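PDB 4EHU: activator of 2-hydroxyisocaproyl-CoA dehydratase from Clostridium difficile, which transfers one electron to (R)-2-hydroxyisocaproyl-CoA dehydratase with hydrolysis of ATP, activating that enzyme for the reductive branch of L-leucine fermentation. Local coordinates for residues V87-G101 / G205-A217. Sequence-based numbering, arbitrary orientation. Where two conformers were deposited one is given.
With ANP (phosphoaminophosphonic acid-adenylate ester), chain D.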
loop_
_atom_site.group_PDB
_atom_site.type_symbol
_atom_site.label_atom_id
_atom_site.label_comp_id
_atom_site.label_asym_id
_atom_site.label_seq_id
_atom_site.Cartn_x
_atom_site.Cartn_y
_atom_site.Cartn_z
ATOM N N VAL A 87 -17.477 -9.823 -21.405
ATOM C CA VAL A 87 -17.116 -11.210 -21.146
ATOM C C VAL A 87 -18.233 -12.148 -21.622
ATOM O O VAL A 87 -17.960 -13.153 -22.255
ATOM C CB VAL A 87 -16.833 -11.436 -19.654
ATOM C CG1 VAL A 87 -16.727 -12.924 -19.344
ATOM C CG2 VAL A 87 -15.564 -10.707 -19.265
ATOM N N ASN A 88 -19.481 -11.844 -21.295
ATOM C CA ASN A 88 -20.575 -12.741 -21.682
ATOM C C ASN A 88 -20.709 -12.888 -23.206
ATOM O O ASN A 88 -21.187 -13.906 -23.689
ATOM C CB ASN A 88 -21.896 -12.285 -21.095
ATOM C CG ASN A 88 -21.986 -12.527 -19.617
ATOM O OD1 ASN A 88 -21.522 -13.554 -19.114
ATOM N ND2 ASN A 88 -22.592 -11.575 -18.901
ATOM N N PHE A 89 -20.308 -11.855 -23.945
ATOM C CA PHE A 89 -20.323 -11.887 -25.412
ATOM C C PHE A 89 -19.296 -12.897 -25.968
ATOM O O PHE A 89 -19.528 -13.508 -27.040
ATOM C CB PHE A 89 -20.058 -10.467 -25.926
ATOM C CG PHE A 89 -20.021 -10.340 -27.430
ATOM C CD1 PHE A 89 -21.187 -10.205 -28.164
ATOM C CD2 PHE A 89 -18.807 -10.310 -28.089
ATOM C CE1 PHE A 89 -21.144 -10.068 -29.557
ATOM C CE2 PHE A 89 -18.756 -10.172 -29.467
ATOM C CZ PHE A 89 -19.926 -10.046 -30.196
ATOM N N ILE A 90 -18.186 -13.082 -25.247
ATOM C CA ILE A 90 -17.069 -13.914 -25.706
ATOM C C ILE A 90 -17.050 -15.319 -25.124
ATOM O O ILE A 90 -16.667 -16.262 -25.811
ATOM C CB ILE A 90 -15.704 -13.337 -25.281
ATOM C CG1 ILE A 90 -15.470 -11.952 -25.860
ATOM C CG2 ILE A 90 -14.562 -14.284 -25.727
ATOM C CD1 ILE A 90 -14.244 -11.298 -25.271
ATOM N N ILE A 91 -17.408 -15.443 -23.847
ATOM C CA ILE A 91 -17.236 -16.693 -23.108
ATOM C C ILE A 91 -18.561 -17.085 -22.477
ATOM O O ILE A 91 -19.024 -16.423 -21.544
ATOM C CB ILE A 91 -16.181 -16.527 -21.983
ATOM C CG1 ILE A 91 -14.817 -16.213 -22.600
ATOM C CG2 ILE A 91 -16.106 -17.792 -21.121
ATOM C CD1 ILE A 91 -13.858 -15.570 -21.660
ATOM N N PRO A 92 -19.188 -18.161 -22.989
ATOM C CA PRO A 92 -20.465 -18.646 -22.460
ATOM C C PRO A 92 -20.360 -19.216 -21.047
ATOM O O PRO A 92 -19.297 -19.689 -20.644
ATOM C CB PRO A 92 -20.857 -19.762 -23.446
ATOM C CG PRO A 92 -20.123 -19.430 -24.702
ATOM C CD PRO A 92 -18.804 -18.869 -24.221
ATOM N N GLU A 93 -21.467 -19.145 -20.314
ATOM C CA GLU A 93 -21.584 -19.815 -19.028
ATOM C C GLU A 93 -20.645 -19.187 -17.997
ATOM O O GLU A 93 -20.178 -19.873 -17.102
ATOM C CB GLU A 93 -21.239 -21.296 -19.174
ATOM C CG GLU A 93 -21.981 -21.977 -20.314
ATOM C CD GLU A 93 -23.475 -21.803 -20.206
ATOM O OE1 GLU A 93 -23.989 -21.768 -19.069
ATOM O OE2 GLU A 93 -24.137 -21.687 -21.257
ATOM N N THR A 94 -20.375 -17.890 -18.130
ATOM C CA THR A 94 -19.512 -17.217 -17.148
ATOM C C THR A 94 -20.277 -16.859 -15.865
ATOM O O THR A 94 -21.357 -16.260 -15.923
ATOM C CB THR A 94 -18.895 -15.929 -17.718
ATOM O OG1 THR A 94 -18.012 -16.242 -18.795
ATOM C CG2 THR A 94 -18.081 -15.214 -16.629
ATOM N N ARG A 95 -19.701 -17.200 -14.709
ATOM C CA ARG A 95 -20.331 -16.903 -13.418
ATOM C C ARG A 95 -19.425 -16.135 -12.457
ATOM O O ARG A 95 -19.919 -15.503 -11.515
ATOM C CB ARG A 95 -20.818 -18.183 -12.742
ATOM C CG ARG A 95 -21.834 -18.987 -13.571
ATOM C CD ARG A 95 -23.183 -18.310 -13.664
ATOM N NE ARG A 95 -24.153 -19.121 -14.399
ATOM C CZ ARG A 95 -24.382 -19.032 -15.709
ATOM N NH1 ARG A 95 -23.716 -18.165 -16.457
ATOM N NH2 ARG A 95 -25.286 -19.816 -16.278
ATOM N N THR A 96 -18.109 -16.165 -12.678
ATOM C CA THR A 96 -17.202 -15.356 -11.878
ATOM C C THR A 96 -16.277 -14.575 -12.803
ATOM O O THR A 96 -15.665 -15.165 -13.692
ATOM C CB THR A 96 -16.358 -16.256 -10.940
ATOM O OG1 THR A 96 -17.241 -17.117 -10.203
ATOM C CG2 THR A 96 -15.535 -15.405 -9.988
ATOM N N ILE A 97 -16.216 -13.254 -12.640
ATOM C CA ILE A 97 -15.272 -12.433 -13.406
ATOM C C ILE A 97 -14.295 -11.768 -12.450
ATOM O O ILE A 97 -14.690 -11.136 -11.484
ATOM C CB ILE A 97 -15.990 -11.344 -14.244
ATOM C CG1 ILE A 97 -16.882 -12.012 -15.288
ATOM C CG2 ILE A 97 -14.965 -10.428 -14.936
ATOM C CD1 ILE A 97 -17.757 -10.985 -16.076
ATOM N N ILE A 98 -13.008 -11.922 -12.736
ATOM C CA ILE A 98 -11.963 -11.307 -11.957
ATOM C C ILE A 98 -11.298 -10.280 -12.832
ATOM O O ILE A 98 -10.627 -10.633 -13.792
ATOM C CB ILE A 98 -10.905 -12.355 -11.530
ATOM C CG1 ILE A 98 -11.593 -13.476 -10.758
ATOM C CG2 ILE A 98 -9.807 -11.683 -10.675
ATOM C CD1 ILE A 98 -10.687 -14.781 -10.622
ATOM N N ASP A 99 -11.490 -9.002 -12.498
ATOM C CA ASP A 99 -10.916 -7.916 -13.273
ATOM C C ASP A 99 -9.765 -7.321 -12.482
ATOM O O ASP A 99 -9.973 -6.595 -11.525
ATOM C CB ASP A 99 -11.994 -6.840 -13.527
ATOM C CG ASP A 99 -11.412 -5.490 -13.932
ATOM O OD1 ASP A 99 -10.381 -5.462 -14.620
ATOM O OD2 ASP A 99 -12.020 -4.439 -13.552
ATOM N N ILE A 100 -8.533 -7.630 -12.880
ATOM C CA ILE A 100 -7.400 -7.017 -12.201
ATOM C C ILE A 100 -6.865 -5.887 -13.060
ATOM O O ILE A 100 -6.320 -6.134 -14.128
ATOM C CB ILE A 100 -6.283 -8.030 -11.899
ATOM C CG1 ILE A 100 -6.863 -9.226 -11.131
ATOM C CG2 ILE A 100 -5.211 -7.315 -11.077
ATOM C CD1 ILE A 100 -5.796 -10.402 -10.861
ATOM N N GLY A 101 -7.059 -4.645 -12.590
ATOM C CA GLY A 101 -6.610 -3.477 -13.323
ATOM C C GLY A 101 -5.394 -2.842 -12.663
ATOM O O GLY A 101 -4.727 -3.463 -11.832
ATOM N N GLY A 205 -17.116 -16.889 -3.204
ATOM C CA GLY A 205 -17.442 -18.250 -3.587
ATOM C C GLY A 205 -17.222 -18.460 -5.071
ATOM O O GLY A 205 -17.954 -17.922 -5.902
ATOM N N VAL A 206 -16.213 -19.254 -5.419
ATOM C CA VAL A 206 -15.889 -19.442 -6.833
ATOM C C VAL A 206 -17.012 -20.196 -7.545
ATOM O O VAL A 206 -17.571 -21.157 -7.013
ATOM C CB VAL A 206 -14.530 -20.160 -7.018
ATOM C CG1 VAL A 206 -14.625 -21.594 -6.570
ATOM C CG2 VAL A 206 -14.074 -20.065 -8.472
ATOM N N GLN A 207 -17.377 -19.737 -8.739
ATOM C CA GLN A 207 -18.331 -20.481 -9.552
ATOM C C GLN A 207 -17.888 -20.455 -11.003
ATOM O O GLN A 207 -17.631 -19.395 -11.552
ATOM C CB GLN A 207 -19.741 -19.903 -9.419
ATOM C CG GLN A 207 -20.816 -20.851 -9.907
ATOM C CD GLN A 207 -22.208 -20.360 -9.591
ATOM O OE1 GLN A 207 -22.385 -19.264 -9.064
ATOM N NE2 GLN A 207 -23.208 -21.173 -9.907
ATOM N N ARG A 208 -17.789 -21.625 -11.622
ATOM C CA ARG A 208 -17.399 -21.706 -13.030
ATOM C C ARG A 208 -18.531 -21.221 -13.945
ATOM O O ARG A 208 -19.701 -21.364 -13.611
ATOM C CB ARG A 208 -17.027 -23.142 -13.388
ATOM C CG ARG A 208 -15.952 -23.710 -12.502
ATOM C CD ARG A 208 -15.565 -25.115 -12.933
ATOM N NE ARG A 208 -14.751 -25.101 -14.145
ATOM C CZ ARG A 208 -14.272 -26.191 -14.735
ATOM N NH1 ARG A 208 -14.532 -27.386 -14.227
ATOM N NH2 ARG A 208 -13.535 -26.088 -15.833
ATOM N N ASN A 209 -18.189 -20.663 -15.104
ATOM C CA ASN A 209 -16.811 -20.502 -15.538
ATOM C C ASN A 209 -16.211 -19.266 -14.898
ATOM O O ASN A 209 -16.907 -18.262 -14.709
ATOM C CB ASN A 209 -16.741 -20.329 -17.050
ATOM C CG ASN A 209 -17.006 -21.626 -17.801
ATOM O OD1 ASN A 209 -16.565 -22.691 -17.380
ATOM N ND2 ASN A 209 -17.714 -21.533 -18.917
ATOM N N VAL A 210 -14.923 -19.350 -14.570
ATOM C CA VAL A 210 -14.189 -18.239 -13.979
ATOM C C VAL A 210 -13.384 -17.605 -15.087
ATOM O O VAL A 210 -12.622 -18.292 -15.783
ATOM C CB VAL A 210 -13.241 -18.724 -12.866
ATOM C CG1 VAL A 210 -12.472 -17.560 -12.267
ATOM C CG2 VAL A 210 -14.027 -19.476 -11.804
ATOM N N VAL A 211 -13.558 -16.304 -15.273
ATOM C CA VAL A 211 -12.873 -15.598 -16.333
ATOM C C VAL A 211 -12.053 -14.466 -15.756
ATOM O O VAL A 211 -12.545 -13.709 -14.927
ATOM C CB VAL A 211 -13.882 -15.008 -17.342
ATOM C CG1 VAL A 211 -13.158 -14.140 -18.388
ATOM C CG2 VAL A 211 -14.696 -16.154 -18.007
ATOM N N MET A 212 -10.802 -14.343 -16.184
ATOM C CA MET A 212 -9.994 -13.189 -15.792
ATOM C C MET A 212 -9.875 -12.188 -16.941
ATOM O O MET A 212 -9.651 -12.554 -18.095
ATOM C CB MET A 212 -8.594 -13.584 -15.319
ATOM C CG MET A 212 -7.839 -12.399 -14.699
ATOM S SD MET A 212 -6.183 -12.777 -14.107
ATOM C CE MET A 212 -6.624 -14.165 -13.063
ATOM N N VAL A 213 -10.029 -10.916 -16.592
ATOM C CA VAL A 213 -9.907 -9.815 -17.525
ATOM C C VAL A 213 -9.074 -8.695 -16.886
ATOM O O VAL A 213 -8.609 -8.819 -15.738
ATOM C CB VAL A 213 -11.307 -9.255 -17.888
ATOM C CG1 VAL A 213 -12.147 -10.381 -18.469
ATOM C CG2 VAL A 213 -11.985 -8.637 -16.652
ATOM N N GLY A 214 -8.876 -7.616 -17.642
ATOM C CA GLY A 214 -7.985 -6.554 -17.210
ATOM C C GLY A 214 -6.603 -6.757 -17.798
ATOM O O GLY A 214 -6.263 -7.854 -18.298
ATOM N N GLY A 215 -5.791 -5.707 -17.711
ATOM C CA GLY A 215 -4.462 -5.736 -18.303
ATOM C C GLY A 215 -3.574 -6.764 -17.601
ATOM O O GLY A 215 -2.710 -7.364 -18.243
ATOM N N VAL A 216 -3.794 -6.972 -16.302
ATOM C CA VAL A 216 -2.976 -7.917 -15.544
ATOM C C VAL A 216 -3.241 -9.345 -16.000
ATOM O O VAL A 216 -2.381 -10.220 -15.848
ATOM C CB VAL A 216 -3.203 -7.761 -14.031
ATOM C CG1 VAL A 216 -2.451 -8.834 -13.228
ATOM C CG2 VAL A 216 -2.754 -6.375 -13.607
ATOM N N ALA A 217 -4.407 -9.595 -16.590
ATOM C CA ALA A 217 -4.683 -10.941 -17.129
ATOM C C ALA A 217 -3.836 -11.275 -18.360
ATOM O O ALA A 217 -3.796 -12.432 -18.803
ATOM C CB ALA A 217 -6.164 -11.097 -17.455
HETATM P PG ANP D . -8.575 0.222 -13.173
HETATM O O1G ANP D . -9.158 1.624 -13.038
HETATM O O2G ANP D . -9.583 -0.705 -13.803
HETATM O O3G ANP D . -8.022 -0.299 -11.905
HETATM P PB ANP D . -7.174 0.108 -15.857
HETATM O O1B ANP D . -6.545 1.253 -16.607
HETATM O O2B ANP D . -8.500 -0.419 -16.408
HETATM N N3B ANP D . -7.217 0.522 -14.178
HETATM P PA ANP D . -5.962 -2.222 -17.100
HETATM O O1A ANP D . -5.853 -1.487 -18.389
HETATM O O2A ANP D . -7.023 -3.278 -16.881
HETATM O O3A ANP D . -6.135 -1.146 -15.899
HETATM O "O5'" ANP D . -4.562 -2.880 -16.663
HETATM C "C5'" ANP D . -3.413 -2.055 -16.443
HETATM C "C4'" ANP D . -2.205 -2.954 -16.200
HETATM O "O4'" ANP D . -2.130 -4.203 -16.872
HETATM C "C3'" ANP D . -0.849 -2.479 -15.709
HETATM O "O3'" ANP D . -0.928 -2.000 -14.360
HETATM C "C2'" ANP D . 0.024 -3.724 -15.902
HETATM O "O2'" ANP D . 0.381 -4.346 -14.656
HETATM C "C1'" ANP D . -0.797 -4.708 -16.735
HETATM N N9 ANP D . -0.299 -4.879 -18.112
HETATM C C8 ANP D . -0.421 -4.006 -19.133
HETATM N N7 ANP D . 0.106 -4.522 -20.271
HETATM C C5 ANP D . 0.567 -5.758 -19.956
HETATM C C6 ANP D . 1.224 -6.851 -20.677
HETATM N N6 ANP D . 1.518 -6.696 -21.991
HETATM N N1 ANP D . 1.523 -7.980 -19.986
HETATM C C2 ANP D . 1.230 -8.134 -18.686
HETATM N N3 ANP D . 0.639 -7.171 -17.963
HETATM C C4 ANP D . 0.287 -5.995 -18.541
HETATM O O HOH W 1 -21.760 -22.199 -15.403
HETATM O O HOH W 2 -18.756 -16.165 -7.946
#
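Thr-96 OG1 donates to Gln-207 O at 2.7 Å, in the carbonyl plane and on a lone pair; a water donates to the same hydroxyl and to Gly-205 O. Asn-209, which follows a cis peptide, makes four bonds to the loop ahead of strand 96-100 and to the strand's first residue: its N donates to Glu-93 O (2.9 Å), its ND2 reaches Pro-92 O (3.0 Å) with that oxygen in the amide plane, and its O accepts from Arg-95 N and Thr-96 N. Parallel pairing with strand 210-213 then runs from Val-211 N on Thr-96 O (2.9 Å) to Ile-100 N on Val-213 O (3.1 Å). Past it, Gly-214 and Gly-215 bring the chain to the nucleotide, where Gly-215 N donates to ANP O2A at 2.8 Å, an example of a glycine loop following a strand and reaching the alpha phosphate, in the actin-like ATPase fold.

On one face Val-211 meets Ile-91 and Val-87 tip to tip; its CG1, anti to its own backbone N (chi1 174°), lies 3.6 Å from Ile-91 CD1. Val-87 CG2 also touches Val-213 CG1 obliquely, at 3.5 Å. On the other, Ile-98 and Met-212 pack against Met-226 of helix 220-230. Strands 105-110 and 234-235 flank the pair, making these two strands interior to their sheet.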